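Local coordinates for Mll5499 protein (Mesorhizobium loti, PDB 3BDE) that is of unknown function but forms a homodimer of ferredoxin-like subunits belonging to the stress-responsive alpha/beta barrel (Dabb) family, at residues His93-Phe96 / Val97-Trp101. Sequence-based numbering, arbitrary orientation.
Sequences HVAF and VRDRW. With EDO (1,2-ethanediol), chain H; EDO (1,2-ethanediol), chain D.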
ATOM      1  N   HIS A  93     -20.308  -2.292  -7.115  1.00 15.42           N
ATOM      2  CA  HIS A  93     -18.969  -1.762  -7.394  1.00 16.02           C
ATOM      3  C   HIS A  93     -18.968  -1.034  -8.744  1.00 15.33           C
ATOM      4  O   HIS A  93     -18.442   0.048  -8.866  1.00 15.53           O
ATOM      5  CB  HIS A  93     -17.916  -2.857  -7.383  1.00 14.57           C
ATOM      6  CG  HIS A  93     -16.539  -2.349  -7.656  1.00 16.91           C
ATOM      7  ND1 HIS A  93     -15.877  -2.591  -8.842  1.00 14.43           N
ATOM      8  CD2 HIS A  93     -15.747  -1.513  -6.943  1.00 15.04           C
ATOM      9  CE1 HIS A  93     -14.712  -1.970  -8.821  1.00 18.11           C
ATOM     10  NE2 HIS A  93     -14.601  -1.319  -7.672  1.00 18.08           N
ATOM     11  N   VAL A  94     -19.576  -1.663  -9.751  1.00 16.46           N
ATOM     12  CA  VAL A  94     -19.740  -1.027 -11.073  1.00 15.88           C
ATOM     13  C   VAL A  94     -20.431   0.361 -10.991  1.00 16.08           C
ATOM     14  O   VAL A  94     -19.963   1.329 -11.591  1.00 15.90           O
ATOM     15  CB  VAL A  94     -20.497  -1.976 -12.049  1.00 14.74           C
ATOM     16  CG1 VAL A  94     -20.757  -1.317 -13.379  1.00 21.82           C
ATOM     17  CG2 VAL A  94     -19.660  -3.239 -12.254  1.00 17.07           C
ATOM     18  N   ALA A  95     -21.508   0.441 -10.215  1.00 16.69           N
ATOM     19  CA  ALA A  95     -22.270   1.677 -10.012  1.00 15.41           C
ATOM     20  C   ALA A  95     -21.422   2.700  -9.265  1.00 16.32           C
ATOM     21  O   ALA A  95     -21.353   3.870  -9.663  1.00 15.48           O
ATOM     22  CB  ALA A  95     -23.575   1.386  -9.256  1.00 14.30           C
ATOM     23  N   PHE A  96     -20.736   2.250  -8.200  1.00 17.07           N
ATOM     24  CA  PHE A  96     -19.854   3.146  -7.455  1.00 14.45           C
ATOM     25  C   PHE A  96     -18.762   3.776  -8.327  1.00 14.72           C
ATOM     26  O   PHE A  96     -18.489   4.981  -8.200  1.00 15.08           O
ATOM     27  CB  PHE A  96     -19.181   2.422  -6.282  1.00 13.68           C
ATOM     28  CG  PHE A  96     -18.236   3.285  -5.528  1.00 14.01           C
ATOM     29  CD1 PHE A  96     -18.706   4.272  -4.654  1.00 13.00           C
ATOM     30  CD2 PHE A  96     -16.844   3.144  -5.717  1.00 20.44           C
ATOM     31  CE1 PHE A  96     -17.797   5.103  -3.975  1.00 21.12           C
ATOM     32  CE2 PHE A  96     -15.953   3.969  -5.049  1.00 22.41           C
ATOM     33  CZ  PHE A  96     -16.424   4.941  -4.176  1.00 20.13           C
ATOM     34  N   VAL A  97     -18.130   2.968  -9.176  1.00 17.45           N
ATOM     35  CA  VAL A  97     -17.059   3.453 -10.043  1.00 18.20           C
ATOM     36  C   VAL A  97     -17.598   4.469 -11.073  1.00 18.65           C
ATOM     37  O   VAL A  97     -17.022   5.537 -11.272  1.00 18.01           O
ATOM     38  CB  VAL A  97     -16.272   2.319 -10.723  1.00 18.14           C
ATOM     39  CG1 VAL A  97     -15.231   2.896 -11.680  1.00 13.65           C
ATOM     40  CG2 VAL A  97     -15.529   1.483  -9.670  1.00 15.50           C
ATOM     41  N   ARG A  98     -18.724   4.136 -11.686  1.00 18.27           N
ATOM     42  CA  ARG A  98     -19.338   5.015 -12.663  1.00 18.39           C
ATOM     43  C   ARG A  98     -19.841   6.321 -12.083  1.00 15.36           C
ATOM     44  O   ARG A  98     -19.585   7.373 -12.650  1.00 17.28           O
ATOM     45  CB  ARG A  98     -20.518   4.313 -13.315  1.00 15.79           C
ATOM     46  CG  ARG A  98     -21.235   5.093 -14.436  1.00 17.64           C
ATOM     47  CD  ARG A  98     -22.407   4.253 -14.905  1.00 22.55           C
ATOM     48  NE  ARG A  98     -23.398   4.160 -13.825  1.00 29.33           N
ATOM     49  CZ  ARG A  98     -24.121   3.081 -13.501  1.00 29.43           C
ATOM     50  NH1 ARG A  98     -24.031   1.924 -14.168  1.00 35.16           N
ATOM     51  NH2 ARG A  98     -24.953   3.168 -12.453  1.00 26.66           N
ATOM     52  N   ASP A  99     -20.560   6.233 -10.973  1.00 18.47           N
ATOM     53  CA  ASP A  99     -21.284   7.356 -10.386  1.00 18.64           C
ATOM     54  C   ASP A  99     -20.559   8.192  -9.351  1.00 18.63           C
ATOM     55  O   ASP A  99     -20.929   9.363  -9.155  1.00 15.81           O
ATOM     56  CB  ASP A  99     -22.596   6.851  -9.790  1.00 17.53           C
ATOM     57  CG  ASP A  99     -23.516   6.208 -10.830  1.00 21.26           C
ATOM     58  OD1 ASP A  99     -23.379   6.482 -12.029  1.00 17.14           O
ATOM     59  OD2 ASP A  99     -24.415   5.457 -10.434  1.00 21.33           O
ATOM     60  N   ARG A 100     -19.550   7.608  -8.696  1.00 17.09           N
ATOM     61  CA  ARG A 100     -18.786   8.306  -7.662  1.00 18.52           C
ATOM     62  C   ARG A 100     -17.310   8.413  -7.949  1.00 17.43           C
ATOM     63  O   ARG A 100     -16.760   9.516  -7.886  1.00 18.43           O
ATOM     64  CB  ARG A 100     -18.984   7.619  -6.320  1.00 18.50           C
ATOM     65  CG  ARG A 100     -20.444   7.426  -5.901  1.00 16.11           C
ATOM     66  CD  ARG A 100     -21.217   8.719  -5.716  1.00 17.18           C
ATOM     67  NE  ARG A 100     -20.778   9.498  -4.549  1.00 19.45           N
ATOM     68  CZ  ARG A 100     -21.218   9.334  -3.303  1.00 19.63           C
ATOM     69  NH1 ARG A 100     -22.034   8.354  -2.982  1.00 17.81           N
ATOM     70  NH2 ARG A 100     -20.773  10.142  -2.361  1.00 18.66           N
ATOM     71  N   TRP A 101     -16.669   7.310  -8.303  1.00 15.76           N
ATOM     72  CA  TRP A 101     -15.202   7.334  -8.487  1.00 14.71           C
ATOM     73  C   TRP A 101     -14.798   8.206  -9.674  1.00 17.02           C
ATOM     74  O   TRP A 101     -14.085   9.199  -9.503  1.00 18.50           O
ATOM     75  CB  TRP A 101     -14.636   5.907  -8.644  1.00 14.78           C
ATOM     76  CG  TRP A 101     -13.177   5.861  -8.640  1.00 17.85           C
ATOM     77  CD1 TRP A 101     -12.369   6.008  -9.701  1.00 18.92           C
ATOM     78  CD2 TRP A 101     -12.327   5.648  -7.505  1.00 17.33           C
ATOM     79  NE1 TRP A 101     -11.060   5.918  -9.323  1.00 19.64           N
ATOM     80  CE2 TRP A 101     -10.995   5.697  -7.976  1.00 20.53           C
ATOM     81  CE3 TRP A 101     -12.559   5.420  -6.144  1.00 19.59           C
ATOM     82  CZ2 TRP A 101      -9.879   5.544  -7.131  1.00 15.26           C
ATOM     83  CZ3 TRP A 101     -11.455   5.251  -5.299  1.00 17.46           C
ATOM     84  CH2 TRP A 101     -10.127   5.333  -5.798  1.00 19.63           C
TER
HETATM   85  C1  EDO H 107     -24.678  10.320 -11.387  1.00 31.36           C
HETATM   86  O1  EDO H 107     -23.889   9.191 -11.771  1.00 42.98           O
HETATM   87  C2  EDO H 107     -24.670  10.465  -9.892  1.00 31.01           C
HETATM   88  O2  EDO H 107     -23.324  10.502  -9.392  1.00 24.40           O
HETATM   89  C1  EDO D 103     -12.833   1.214  -5.590  1.00 20.79           C
HETATM   90  O1  EDO D 103     -13.057   0.992  -6.985  1.00 18.66           O
HETATM   91  C2  EDO D 103     -11.623   0.429  -5.123  1.00 18.14           C
HETATM   92  O2  EDO D 103     -11.887  -0.950  -5.381  1.00 20.83           O
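The carbonyl oxygen of F96 is gripped by two successive amides, R100 N at 2.9 Å and W101 N at 3.0 Å. W101 N lies in the carbonyl plane and makes the straighter bond, whereas R100 N sits 35° out of it and bends to 144° at N-H...O. Shared between an i+4 and an i+5 donor, the oxygen marks one wider pi-type turn (97-101) within helix 91-104, the turn before keeping alpha-helical bonds such as D99 N to A95 O, 2.8 Å. This helix belongs to the helical layer of the ferredoxin-like fold, and F96 is buried against A45 and L49 of helix 36-50. The trans first torsion of F96 (chi1 178°) places its ring beside the next turn, with CE1 3.6 Å from R100 CB and CE2 3.9 Å from W101 CE3, at the indole edge. The R100 guanidinium continues to salt bridges with E104 and D44. One turn earlier, V97 CG2 lies over a face of the H93 imidazole, 3.8 Å from its centroid, a CH-pi contact. That ring is held at both nitrogens: ND1 bonds to N88 O, and NE2 to a 1,2-ethanediol probably from the crystallisation liquor. Along the exposed flank R98 clasps D99 side-on, NE to OD1 at 2.9 Å (a salt bridge) and NH2 to OD2, both from out of the carboxylate plane, while A95 CA lies over one guanidinium face, displaced toward its rim.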